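Local coordinates for protein PUF4 (PDB 3BWT) that binds single-stranded mRNA through a curved Pumilio homology domain made of eight helical repeats, at residues A[10-15]-A[40-45]; A[16-21]-A[26-31]; A[264-269]-A[273-278]; A[289-294]-A[304-309]. One frame throughout, in Å; residues are numbered along the deposited sequence.

Contact 1. Residues A[10-15]-A[40-45]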
loop_
_atom_site.group_PDB
_atom_site.type_symbol
_atom_site.label_atom_id
_atom_site.label_comp_id
_atom_site.label_asym_id
_atom_site.label_seq_id
_atom_site.Cartn_x
_atom_site.Cartn_y
_atom_site.Cartn_z
ATOM N N GLN A 10 -37.133 3.486 25.372
ATOM C CA GLN A 10 -37.378 4.829 25.878
ATOM C C GLN A 10 -36.825 5.886 24.943
ATOM O O GLN A 10 -37.057 7.081 25.140
ATOM C CB GLN A 10 -36.813 5.012 27.282
ATOM C CG GLN A 10 -35.313 4.799 27.400
ATOM C CD GLN A 10 -34.820 5.015 28.815
ATOM O OE1 GLN A 10 -34.658 6.153 29.262
ATOM N NE2 GLN A 10 -34.584 3.923 29.531
ATOM N N TYR A 11 -36.102 5.455 23.918
ATOM C CA TYR A 11 -35.469 6.427 23.031
ATOM C C TYR A 11 -36.120 6.487 21.660
ATOM O O TYR A 11 -35.789 7.343 20.845
ATOM C CB TYR A 11 -33.963 6.179 22.942
ATOM C CG TYR A 11 -33.254 6.551 24.225
ATOM C CD1 TYR A 11 -33.165 7.879 24.621
ATOM C CD2 TYR A 11 -32.696 5.580 25.055
ATOM C CE1 TYR A 11 -32.534 8.242 25.793
ATOM C CE2 TYR A 11 -32.058 5.937 26.244
ATOM C CZ TYR A 11 -31.982 7.277 26.607
ATOM O OH TYR A 11 -31.352 7.670 27.777
ATOM N N ILE A 12 -37.062 5.580 21.427
ATOM C CA ILE A 12 -37.776 5.530 20.167
ATOM C C ILE A 12 -38.348 6.894 19.847
ATOM O O ILE A 12 -39.069 7.485 20.655
ATOM C CB ILE A 12 -38.902 4.493 20.210
ATOM C CG1 ILE A 12 -38.318 3.094 20.421
ATOM C CG2 ILE A 12 -39.707 4.530 18.924
ATOM C CD1 ILE A 12 -37.504 2.584 19.247
ATOM N N GLY A 13 -38.013 7.396 18.666
ATOM C CA GLY A 13 -38.432 8.723 18.252
ATOM C C GLY A 13 -37.425 9.789 18.632
ATOM O O GLY A 13 -37.617 10.966 18.342
ATOM N N SER A 14 -36.335 9.372 19.268
ATOM C CA SER A 14 -35.313 10.306 19.720
ATOM C C SER A 14 -33.923 9.710 19.545
ATOM O O SER A 14 -32.939 10.233 20.066
ATOM C CB SER A 14 -35.548 10.670 21.184
ATOM O OG SER A 14 -36.933 10.846 21.437
ATOM N N ILE A 15 -33.853 8.618 18.795
ATOM C CA ILE A 15 -32.600 7.900 18.580
ATOM C C ILE A 15 -31.512 8.768 17.947
ATOM O O ILE A 15 -30.345 8.705 18.345
ATOM C CB ILE A 15 -32.819 6.597 17.765
ATOM C CG1 ILE A 15 -33.405 5.510 18.679
ATOM C CG2 ILE A 15 -31.511 6.132 17.132
ATOM C CD1 ILE A 15 -33.993 4.324 17.963
ATOM N N ALA A 40 -31.606 -2.844 15.084
ATOM C CA ALA A 40 -31.227 -2.461 13.723
ATOM C C ALA A 40 -32.357 -1.729 12.996
ATOM O O ALA A 40 -32.120 -0.745 12.298
ATOM C CB ALA A 40 -30.778 -3.680 12.920
ATOM N N ASP A 41 -33.586 -2.211 13.163
ATOM C CA ASP A 41 -34.731 -1.592 12.512
ATOM C C ASP A 41 -34.957 -0.184 13.048
ATOM O O ASP A 41 -35.053 0.782 12.295
ATOM C CB ASP A 41 -35.991 -2.417 12.762
ATOM C CG ASP A 41 -35.995 -3.733 12.021
ATOM O OD1 ASP A 41 -35.023 -4.034 11.291
ATOM O OD2 ASP A 41 -36.990 -4.473 12.178
ATOM N N ALA A 42 -35.060 -0.084 14.365
ATOM C CA ALA A 42 -35.356 1.177 15.011
ATOM C C ALA A 42 -34.289 2.201 14.666
ATOM O O ALA A 42 -34.582 3.363 14.359
ATOM C CB ALA A 42 -35.418 0.978 16.507
ATOM N N ILE A 43 -33.041 1.761 14.723
ATOM C CA ILE A 43 -31.926 2.654 14.489
ATOM C C ILE A 43 -31.797 2.989 13.005
ATOM O O ILE A 43 -31.499 4.124 12.643
ATOM C CB ILE A 43 -30.634 2.082 15.086
ATOM C CG1 ILE A 43 -30.719 2.146 16.614
ATOM C CG2 ILE A 43 -29.413 2.849 14.580
ATOM C CD1 ILE A 43 -29.736 1.260 17.321
ATOM N N PHE A 44 -32.051 2.009 12.148
ATOM C CA PHE A 44 -32.066 2.251 10.711
ATOM C C PHE A 44 -33.119 3.296 10.350
ATOM O O PHE A 44 -32.843 4.241 9.611
ATOM C CB PHE A 44 -32.323 0.945 9.944
ATOM C CG PHE A 44 -32.666 1.142 8.487
ATOM C CD1 PHE A 44 -31.665 1.266 7.529
ATOM C CD2 PHE A 44 -33.992 1.184 8.069
ATOM C CE1 PHE A 44 -31.984 1.434 6.185
ATOM C CE2 PHE A 44 -34.310 1.354 6.729
ATOM C CZ PHE A 44 -33.309 1.479 5.790
ATOM N N GLU A 45 -34.325 3.136 10.870
ATOM C CA GLU A 45 -35.395 4.063 10.521
ATOM C C GLU A 45 -35.122 5.499 10.970
ATOM O O GLU A 45 -35.478 6.446 10.274
ATOM C CB GLU A 45 -36.746 3.580 11.053
ATOM C CG GLU A 45 -37.210 2.298 10.434
ATOM C CD GLU A 45 -37.424 2.389 8.925
ATOM O OE1 GLU A 45 -37.427 3.514 8.379
ATOM O OE2 GLU A 45 -37.600 1.318 8.288
#
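The segment from I12 to I15, a loop running into helix 15-18, passes one side of helix 37-47, with the CA of I15 6.7 Å from the CA of I43 and the CA of I12 7.2 Å from the CA of A42. Both pieces belong to Pumilio repeat 1, at the N-terminal end of the PUF-type stack of helical repeats. A type II beta turn from Y11 to S14 shapes the loop, closed by a 2.6 Å bond from S14 N to Y11 O, with G13 at the third position, where positive phi suits glycine. E46, on the same helix as A42, ties the turn down from outside the two segments: its two carboxylate oxygens take the backbone NH groups of G13 and I15.

The side chains meet by aliphatic contacts. The methyl of A42 takes two delta carbons at once, I12 CD1 at 3.8 Å from A42 CB and I15 CD1 at 3.9 Å from it; I15 CD1 also lies 3.8 Å from A42 O. I12 is largely exposed, whereas I15 is buried and carries on inward to I43, the two chains crossing nearly at right angles. I15 CG1 stands beside the backbone N (chi1 -77°), which leaves the gamma methyl CG2 anti to that N and 4.1 Å from I43 CG1.

Contact 2. Residues A[16-21]-A[26-31]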
loop_
_atom_site.group_PDB
_atom_site.type_symbol
_atom_site.label_atom_id
_atom_site.label_comp_id
_atom_site.label_asym_id
_atom_site.label_seq_id
_atom_site.Cartn_x
_atom_site.Cartn_y
_atom_site.Cartn_z
ATOM N N HIS A 16 -31.890 9.590 16.977
ATOM C CA HIS A 16 -30.895 10.412 16.298
ATOM C C HIS A 16 -30.203 11.346 17.272
ATOM O O HIS A 16 -29.009 11.605 17.145
ATOM C CB HIS A 16 -31.522 11.217 15.165
ATOM C CG HIS A 16 -30.612 12.256 14.593
ATOM N ND1 HIS A 16 -30.643 13.575 14.993
ATOM C CD2 HIS A 16 -29.635 12.169 13.658
ATOM C CE1 HIS A 16 -29.731 14.258 14.325
ATOM N NE2 HIS A 16 -29.106 13.428 13.507
ATOM N N SER A 17 -30.951 11.857 18.245
ATOM C CA SER A 17 -30.379 12.805 19.189
ATOM C C SER A 17 -29.249 12.160 19.995
ATOM O O SER A 17 -28.372 12.845 20.511
ATOM C CB SER A 17 -31.450 13.361 20.121
ATOM O OG SER A 17 -31.684 12.475 21.198
ATOM N N LEU A 18 -29.267 10.836 20.095
ATOM C CA LEU A 18 -28.232 10.116 20.825
ATOM C C LEU A 18 -26.965 9.961 19.996
ATOM O O LEU A 18 -25.903 9.641 20.533
ATOM C CB LEU A 18 -28.730 8.727 21.207
ATOM C CG LEU A 18 -29.870 8.591 22.210
ATOM C CD1 LEU A 18 -30.144 7.111 22.457
ATOM C CD2 LEU A 18 -29.530 9.305 23.507
ATOM N N CYS A 19 -27.085 10.172 18.687
ATOM C CA CYS A 19 -26.014 9.833 17.750
ATOM C C CYS A 19 -24.935 10.909 17.677
ATOM O O CYS A 19 -23.940 10.770 16.963
ATOM C CB CYS A 19 -26.587 9.521 16.374
ATOM S SG CYS A 19 -27.673 8.066 16.375
ATOM N N LYS A 20 -25.160 11.978 18.435
ATOM C CA LYS A 20 -24.165 13.005 18.699
ATOM C C LYS A 20 -23.107 12.460 19.659
ATOM O O LYS A 20 -21.944 12.276 19.299
ATOM C CB LYS A 20 -24.856 14.196 19.371
ATOM C CG LYS A 20 -26.317 14.383 18.950
ATOM C CD LYS A 20 -27.041 15.367 19.874
ATOM C CE LYS A 20 -28.426 15.737 19.334
ATOM N NZ LYS A 20 -29.248 16.528 20.307
ATOM N N ASP A 21 -23.552 12.222 20.892
ATOM C CA ASP A 21 -22.738 11.707 21.984
ATOM C C ASP A 21 -21.932 10.474 21.673
ATOM O O ASP A 21 -22.363 9.592 20.935
ATOM C CB ASP A 21 -23.628 11.350 23.175
ATOM C CG ASP A 21 -24.161 12.561 23.870
ATOM O OD1 ASP A 21 -23.654 13.664 23.584
ATOM O OD2 ASP A 21 -25.078 12.414 24.705
ATOM N N ARG A 26 -22.357 4.673 21.874
ATOM C CA ARG A 26 -21.903 3.397 22.413
ATOM C C ARG A 26 -23.081 2.621 22.979
ATOM O O ARG A 26 -23.159 1.399 22.822
ATOM C CB ARG A 26 -20.781 3.586 23.440
ATOM C CG ARG A 26 -19.434 3.932 22.793
ATOM C CD ARG A 26 -18.286 4.012 23.795
ATOM N NE ARG A 26 -17.029 4.375 23.139
ATOM C CZ ARG A 26 -16.155 3.500 22.647
ATOM N NH1 ARG A 26 -16.387 2.195 22.739
ATOM N NH2 ARG A 26 -15.043 3.928 22.062
ATOM N N PHE A 27 -24.010 3.343 23.601
ATOM C CA PHE A 27 -25.274 2.761 24.037
ATOM C C PHE A 27 -25.958 2.050 22.871
ATOM O O PHE A 27 -26.302 0.872 22.960
ATOM C CB PHE A 27 -26.203 3.836 24.595
ATOM C CG PHE A 27 -27.591 3.334 24.901
ATOM C CD1 PHE A 27 -27.826 2.536 26.007
ATOM C CD2 PHE A 27 -28.658 3.656 24.079
ATOM C CE1 PHE A 27 -29.094 2.070 26.288
ATOM C CE2 PHE A 27 -29.927 3.192 24.354
ATOM C CZ PHE A 27 -30.148 2.395 25.461
ATOM N N LEU A 28 -26.147 2.777 21.775
ATOM C CA LEU A 28 -26.804 2.233 20.604
ATOM C C LEU A 28 -26.055 1.039 20.028
ATOM O O LEU A 28 -26.656 0.040 19.648
ATOM C CB LEU A 28 -26.943 3.313 19.542
ATOM C CG LEU A 28 -27.851 4.465 19.945
ATOM C CD1 LEU A 28 -28.049 5.399 18.776
ATOM C CD2 LEU A 28 -29.171 3.915 20.421
ATOM N N GLN A 29 -24.735 1.151 19.959
ATOM C CA GLN A 29 -23.925 0.085 19.410
ATOM C C GLN A 29 -24.093 -1.156 20.263
ATOM O O GLN A 29 -24.064 -2.282 19.757
ATOM C CB GLN A 29 -22.459 0.510 19.344
ATOM C CG GLN A 29 -22.172 1.526 18.244
ATOM C CD GLN A 29 -20.830 2.218 18.423
ATOM O OE1 GLN A 29 -19.779 1.570 18.398
ATOM N NE2 GLN A 29 -20.859 3.540 18.605
ATOM N N LYS A 30 -24.272 -0.941 21.563
ATOM C CA LYS A 30 -24.501 -2.032 22.496
ATOM C C LYS A 30 -25.779 -2.731 22.090
ATOM O O LYS A 30 -25.781 -3.917 21.772
ATOM C CB LYS A 30 -24.621 -1.495 23.926
ATOM C CG LYS A 30 -24.590 -2.566 25.016
ATOM C CD LYS A 30 -24.670 -1.946 26.415
ATOM C CE LYS A 30 -26.014 -1.250 26.658
ATOM N NZ LYS A 30 -26.136 -0.583 28.000
ATOM N N GLN A 31 -26.865 -1.967 22.086
ATOM C CA GLN A 31 -28.174 -2.454 21.676
ATOM C C GLN A 31 -28.142 -3.209 20.347
ATOM O O GLN A 31 -28.781 -4.246 20.197
ATOM C CB GLN A 31 -29.147 -1.284 21.596
ATOM C CG GLN A 31 -29.233 -0.512 22.886
ATOM C CD GLN A 31 -29.396 -1.420 24.106
ATOM O OE1 GLN A 31 -30.305 -2.255 24.171
ATOM N NE2 GLN A 31 -28.521 -1.245 25.089
#
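L18 and L28 form the apolar centre of a contact that joins the short helix 15-18, and the turn after it, to helix 22-34. All of it lies in Pumilio repeat 1 of the PUF domain, and helix 22-34 is probably the one that turns toward RNA, as the corresponding helices do in related PUF proteins. The four side chains that touch are buried.

The aliphatic part comes first. L18 CD1 sits 3.9 Å from L28 CD2, while the other branch of L28, CD1, reaches back to L18 CB at 4.2 Å. The forked end of L28 crosses L18 at a slant, with CD1 near the root of L18 and CD2 near its end.

Sulfur against methyl is the second kind. C19 SG, anti to its own carbonyl carbon (chi1 -63°), lies beside L28 CD1 at 3.6 Å, so this single methyl serves both L18 and C19. L63 of helix 60-70 touches both C19 and L28 from the next repeat.

In the backbone, C19 N reaches H16 O at 2.9 Å, in the weakly bonded short helix, and the hydroxyl of S17 bonds to S14 O just before it.

An aromatic contact completes the set. L18 CD1 comes slantwise to the F27 ring, 4.1 Å from F27 CD2. That ring also meets those of F3 and Y11, which bring the N-terminal loop into the same core. One turn beyond F27, Q31 CG lies 4.0 Å above the F27 ring plane, displaced toward its rim.

Contact 3. Residues A[264-269]-A[273-278]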
loop_
_atom_site.group_PDB
_atom_site.type_symbol
_atom_site.label_atom_id
_atom_site.label_comp_id
_atom_site.label_asym_id
_atom_site.label_seq_id
_atom_site.Cartn_x
_atom_site.Cartn_y
_atom_site.Cartn_z
ATOM N N LEU A 264 27.890 -8.857 -10.280
ATOM C CA LEU A 264 28.816 -8.925 -11.399
ATOM C C LEU A 264 29.018 -7.585 -12.080
ATOM O O LEU A 264 30.149 -7.202 -12.385
ATOM C CB LEU A 264 28.319 -9.932 -12.427
ATOM C CG LEU A 264 28.998 -11.293 -12.388
ATOM C CD1 LEU A 264 28.273 -12.252 -13.321
ATOM C CD2 LEU A 264 30.461 -11.140 -12.775
ATOM N N GLU A 265 27.918 -6.890 -12.342
ATOM C CA GLU A 265 27.973 -5.570 -12.958
ATOM C C GLU A 265 28.799 -4.626 -12.099
ATOM O O GLU A 265 29.695 -3.931 -12.586
ATOM C CB GLU A 265 26.566 -5.005 -13.127
ATOM C CG GLU A 265 26.510 -3.789 -14.026
ATOM C CD GLU A 265 26.797 -4.138 -15.466
ATOM O OE1 GLU A 265 26.764 -5.341 -15.792
ATOM O OE2 GLU A 265 27.050 -3.213 -16.267
ATOM N N ILE A 266 28.484 -4.608 -10.812
ATOM C CA ILE A 266 29.240 -3.819 -9.847
ATOM C C ILE A 266 30.733 -4.169 -9.881
ATOM O O ILE A 266 31.584 -3.280 -9.849
ATOM C CB ILE A 266 28.648 -3.976 -8.422
ATOM C CG1 ILE A 266 27.280 -3.285 -8.358
ATOM C CG2 ILE A 266 29.597 -3.433 -7.368
ATOM C CD1 ILE A 266 26.525 -3.505 -7.078
ATOM N N LEU A 267 31.044 -5.459 -9.976
ATOM C CA LEU A 267 32.433 -5.917 -10.075
ATOM C C LEU A 267 33.118 -5.531 -11.379
ATOM O O LEU A 267 34.291 -5.176 -11.380
ATOM C CB LEU A 267 32.518 -7.435 -9.904
ATOM C CG LEU A 267 32.744 -7.952 -8.483
ATOM C CD1 LEU A 267 32.541 -9.458 -8.441
ATOM C CD2 LEU A 267 34.129 -7.567 -7.961
ATOM N N ASN A 268 32.394 -5.615 -12.487
ATOM C CA ASN A 268 33.007 -5.442 -13.801
ATOM C C ASN A 268 32.971 -4.025 -14.368
ATOM O O ASN A 268 34.017 -3.464 -14.703
ATOM C CB ASN A 268 32.409 -6.431 -14.789
ATOM C CG ASN A 268 32.778 -7.867 -14.460
ATOM O OD1 ASN A 268 33.884 -8.149 -13.993
ATOM N ND2 ASN A 268 31.850 -8.785 -14.706
ATOM N N ASN A 269 31.779 -3.444 -14.479
ATOM C CA ASN A 269 31.661 -2.079 -14.988
ATOM C C ASN A 269 31.847 -1.004 -13.906
ATOM O O ASN A 269 31.923 0.190 -14.200
ATOM C CB ASN A 269 30.369 -1.894 -15.790
ATOM C CG ASN A 269 30.423 -2.601 -17.150
ATOM O OD1 ASN A 269 31.434 -2.529 -17.855
ATOM N ND2 ASN A 269 29.339 -3.291 -17.517
ATOM N N THR A 273 37.223 1.939 -9.088
ATOM C CA THR A 273 36.641 3.272 -9.057
ATOM C C THR A 273 35.187 3.249 -8.559
ATOM O O THR A 273 34.834 3.954 -7.609
ATOM C CB THR A 273 36.736 3.952 -10.433
ATOM O OG1 THR A 273 38.041 4.528 -10.581
ATOM C CG2 THR A 273 35.700 5.049 -10.565
ATOM N N GLY A 274 34.351 2.436 -9.195
ATOM C CA GLY A 274 32.972 2.300 -8.771
ATOM C C GLY A 274 32.860 1.817 -7.336
ATOM O O GLY A 274 32.095 2.356 -6.531
ATOM N N ILE A 275 33.622 0.786 -7.007
ATOM C CA ILE A 275 33.570 0.241 -5.661
ATOM C C ILE A 275 34.044 1.264 -4.634
ATOM O O ILE A 275 33.481 1.361 -3.547
ATOM C CB ILE A 275 34.351 -1.083 -5.557
ATOM C CG1 ILE A 275 33.470 -2.232 -6.040
ATOM C CG2 ILE A 275 34.798 -1.336 -4.126
ATOM C CD1 ILE A 275 34.246 -3.388 -6.621
ATOM N N GLN A 276 35.066 2.039 -4.983
ATOM C CA GLN A 276 35.547 3.084 -4.093
ATOM C C GLN A 276 34.473 4.156 -3.928
ATOM O O GLN A 276 34.337 4.769 -2.866
ATOM C CB GLN A 276 36.833 3.713 -4.631
ATOM C CG GLN A 276 37.594 4.526 -3.583
ATOM C CD GLN A 276 38.575 5.508 -4.194
ATOM O OE1 GLN A 276 39.362 6.134 -3.481
ATOM N NE2 GLN A 276 38.529 5.655 -5.514
ATOM N N SER A 277 33.721 4.385 -4.997
ATOM C CA SER A 277 32.595 5.296 -4.941
ATOM C C SER A 277 31.550 4.793 -3.944
ATOM O O SER A 277 31.043 5.563 -3.126
ATOM C CB SER A 277 31.985 5.489 -6.329
ATOM O OG SER A 277 32.923 6.112 -7.190
ATOM N N LEU A 278 31.245 3.501 -4.003
ATOM C CA LEU A 278 30.313 2.909 -3.052
ATOM C C LEU A 278 30.837 2.999 -1.624
ATOM O O LEU A 278 30.151 3.500 -0.732
ATOM C CB LEU A 278 30.027 1.453 -3.399
ATOM C CG LEU A 278 28.871 1.119 -4.336
ATOM C CD1 LEU A 278 28.794 2.090 -5.483
ATOM C CD2 LEU A 278 29.047 -0.299 -4.835
#
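I266 lays its gamma methyl against the end of L278, with I266 CG2 and L278 CD2 4.1 Å apart and the two side chains slanting across each other. The contact fills the inner corner of a sharply bent helix: 256-279 runs continuously from Pumilio repeat 7 into repeat 8 of the PUF domain, yet the N-to-C directions of the short segments 264-269 and 273-278 differ by 120°, their axes 8.8 Å apart at the closest. A wider pi-type turn at 266-269 comes just before the bend.

I275 makes the second bridge. Its CG1 lies 4.3 Å from I266 CG2. That CG1 stands anti to the carbonyl carbon (chi1 -83°) and the chain then extends (chi2 152°), taking I275 CD1 to 4.2 Å from I266 O. L267 starts off pointing away and only its tip returns toward I275, a looser approach. G274 stands across from I266, their CA atoms 7.2 Å apart. A236 and I237 of helix 236-240 touch I266 and L278 respectively; both residues are buried.

Two side-chain bonds lie within the arms. N269 ND2 reaches E265 OE2 from above the carboxylate plane, in a nearly straight bond. At the start of the second arm, T273 O accepts both the backbone NH and the hydroxyl of S277, one turn later, from opposite faces of its carbonyl plane, with S277 OG 2.9 Å from T273 O.

Contact 4. Residues A[289-294]-A[304-309]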
loop_
_atom_site.group_PDB
_atom_site.type_symbol
_atom_site.label_atom_id
_atom_site.label_comp_id
_atom_site.label_asym_id
_atom_site.label_seq_id
_atom_site.Cartn_x
_atom_site.Cartn_y
_atom_site.Cartn_z
ATOM N N GLN A 289 27.872 -3.083 1.349
ATOM C CA GLN A 289 27.843 -4.024 2.454
ATOM C C GLN A 289 26.876 -5.152 2.152
ATOM O O GLN A 289 27.092 -6.294 2.545
ATOM C CB GLN A 289 27.441 -3.334 3.750
ATOM C CG GLN A 289 27.466 -4.259 4.947
ATOM C CD GLN A 289 27.128 -3.546 6.235
ATOM O OE1 GLN A 289 26.854 -2.346 6.236
ATOM N NE2 GLN A 289 27.135 -4.281 7.343
ATOM N N THR A 290 25.800 -4.823 1.453
ATOM C CA THR A 290 24.869 -5.842 1.012
ATOM C C THR A 290 25.564 -6.774 0.032
ATOM O O THR A 290 25.404 -7.989 0.113
ATOM C CB THR A 290 23.633 -5.233 0.360
ATOM O OG1 THR A 290 22.796 -4.694 1.383
ATOM C CG2 THR A 290 22.855 -6.295 -0.386
ATOM N N ALA A 291 26.343 -6.193 -0.877
ATOM C CA ALA A 291 27.025 -6.952 -1.920
ATOM C C ALA A 291 27.953 -7.993 -1.318
ATOM O O ALA A 291 27.965 -9.147 -1.740
ATOM C CB ALA A 291 27.800 -6.019 -2.826
ATOM N N LEU A 292 28.726 -7.572 -0.326
ATOM C CA LEU A 292 29.615 -8.472 0.398
ATOM C C LEU A 292 28.837 -9.534 1.165
ATOM O O LEU A 292 29.224 -10.694 1.181
ATOM C CB LEU A 292 30.499 -7.685 1.372
ATOM C CG LEU A 292 31.590 -6.814 0.749
ATOM C CD1 LEU A 292 31.953 -5.647 1.666
ATOM C CD2 LEU A 292 32.806 -7.650 0.412
ATOM N N ASP A 293 27.750 -9.129 1.816
ATOM C CA ASP A 293 26.971 -10.040 2.639
ATOM C C ASP A 293 26.361 -11.133 1.778
ATOM O O ASP A 293 26.525 -12.321 2.063
ATOM C CB ASP A 293 25.881 -9.281 3.401
ATOM C CG ASP A 293 24.973 -10.206 4.213
ATOM O OD1 ASP A 293 25.491 -11.035 4.989
ATOM O OD2 ASP A 293 23.733 -10.094 4.077
ATOM N N ILE A 294 25.670 -10.732 0.715
ATOM C CA ILE A 294 25.086 -11.691 -0.216
ATOM C C ILE A 294 26.156 -12.599 -0.822
ATOM O O ILE A 294 26.050 -13.820 -0.744
ATOM C CB ILE A 294 24.291 -11.000 -1.351
ATOM C CG1 ILE A 294 23.076 -10.273 -0.785
ATOM C CG2 ILE A 294 23.851 -12.018 -2.402
ATOM C CD1 ILE A 294 22.190 -11.152 0.072
ATOM N N LYS A 304 35.308 -13.252 -2.626
ATOM C CA LYS A 304 36.746 -13.074 -2.633
ATOM C C LYS A 304 37.123 -12.012 -3.652
ATOM O O LYS A 304 38.033 -11.212 -3.420
ATOM C CB LYS A 304 37.449 -14.405 -2.932
ATOM C CG LYS A 304 37.288 -15.439 -1.812
ATOM C CD LYS A 304 37.494 -14.784 -0.441
ATOM C CE LYS A 304 37.491 -15.796 0.699
ATOM N NZ LYS A 304 37.715 -15.130 2.021
ATOM N N ARG A 305 36.412 -11.996 -4.774
ATOM C CA ARG A 305 36.665 -10.993 -5.793
ATOM C C ARG A 305 36.358 -9.573 -5.288
ATOM O O ARG A 305 37.169 -8.656 -5.458
ATOM C CB ARG A 305 35.903 -11.314 -7.076
ATOM C CG ARG A 305 36.207 -10.330 -8.174
ATOM C CD ARG A 305 35.525 -10.690 -9.479
ATOM N NE ARG A 305 35.806 -9.713 -10.527
ATOM C CZ ARG A 305 35.325 -9.779 -11.766
ATOM N NH1 ARG A 305 34.550 -10.794 -12.142
ATOM N NH2 ARG A 305 35.641 -8.838 -12.643
ATOM N N LEU A 306 35.208 -9.403 -4.675
ATOM C CA LEU A 306 34.856 -8.138 -4.037
ATOM C C LEU A 306 35.845 -7.775 -2.936
ATOM O O LEU A 306 36.329 -6.648 -2.869
ATOM C CB LEU A 306 33.457 -8.210 -3.429
ATOM C CG LEU A 306 32.244 -8.391 -4.338
ATOM C CD1 LEU A 306 31.002 -8.566 -3.486
ATOM C CD2 LEU A 306 32.083 -7.193 -5.238
ATOM N N SER A 307 36.113 -8.729 -2.046
ATOM C CA SER A 307 37.023 -8.498 -0.935
ATOM C C SER A 307 38.348 -7.907 -1.385
ATOM O O SER A 307 38.858 -6.976 -0.761
ATOM C CB SER A 307 37.278 -9.795 -0.183
ATOM O OG SER A 307 36.153 -10.152 0.583
ATOM N N GLU A 308 38.913 -8.436 -2.465
ATOM C CA GLU A 308 40.271 -8.036 -2.824
ATOM C C GLU A 308 40.362 -6.644 -3.433
ATOM O O GLU A 308 41.436 -6.045 -3.458
ATOM C CB GLU A 308 40.983 -9.091 -3.680
ATOM C CG GLU A 308 40.271 -9.509 -4.953
ATOM C CD GLU A 308 40.829 -10.818 -5.501
ATOM O OE1 GLU A 308 41.488 -11.551 -4.716
ATOM O OE2 GLU A 308 40.606 -11.106 -6.704
ATOM N N ILE A 309 39.236 -6.120 -3.901
ATOM C CA ILE A 309 39.184 -4.730 -4.339
ATOM C C ILE A 309 38.883 -3.790 -3.180
ATOM O O ILE A 309 39.399 -2.675 -3.117
ATOM C CB ILE A 309 38.127 -4.522 -5.404
ATOM C CG1 ILE A 309 38.504 -5.295 -6.663
ATOM C CG2 ILE A 309 37.961 -3.033 -5.687
ATOM C CD1 ILE A 309 37.533 -5.101 -7.799
#
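L306 packs into the side of helix 284-298 beside A291 and L292, and this is where the contact is tight. Its CD1 lies over the backbone of the other helix, 3.6 Å from A291 O, and 4.1 Å from the A291 CB methyl. Nearer the root of the same side chain, L292 CD2 rests 3.9 Å from L306 CB, the two leucines slanting across each other. L306 therefore touches at both ends: its base is met by L292 and its terminal methyl by A291. CG of L306 stands anti to the carbonyl carbon (chi1 -65°), beside the backbone N, and the chain is extended beyond it (chi2 175°), which together carry CD1 over to A291. The carbonyl it overlies is not without a polar partner, since A291 O takes a bond from the hydroxyl of S295. I327 and M330, from the chain's C-terminal end, pack onto L292 from outside the pair.

The packing thins toward S307. L292 CD2 comes only to 4.2 Å from S307 OG, which is a van der Waals neighbour and no bond, for that hydroxyl bonds back to Y303 O one turn earlier in its own helix. Farther round, the side chains of D293 and K304 start out away from the opposing helix, and K304 is exposed to solvent.

The short axes run 9.8 Å apart at a signed crossing angle of -140°, roughly antiparallel. This is a helical hairpin within Pumilio repeat 8, the kind of helix-to-helix pairing from which PUF domains build their curved, RNA-binding superhelix.

Overall arrangement
The four contacts form two clusters near the ends of the curved, all-helical Pumilio domain, on opposite sides of the chain's centre. Contacts 1 and 2 both lie in repeat 1, with centres about 10 Å apart; along the sequence, contact 2 falls within the span of contact 1, and helices 22-34 and 37-47 are successive. Contacts 3 and 4 follow one another near the C-terminal end, about 11 Å apart between centres; contact 3 passes from repeat 7 into repeat 8, and contact 4 lies within repeat 8. L267 and I275 of contact 3 pack onto L306 and I309 of contact 4. Between clusters the centres are 64 to 72 Å apart, a distance spanned by the arc of intervening repeats that give the domain its extended RNA-binding surface.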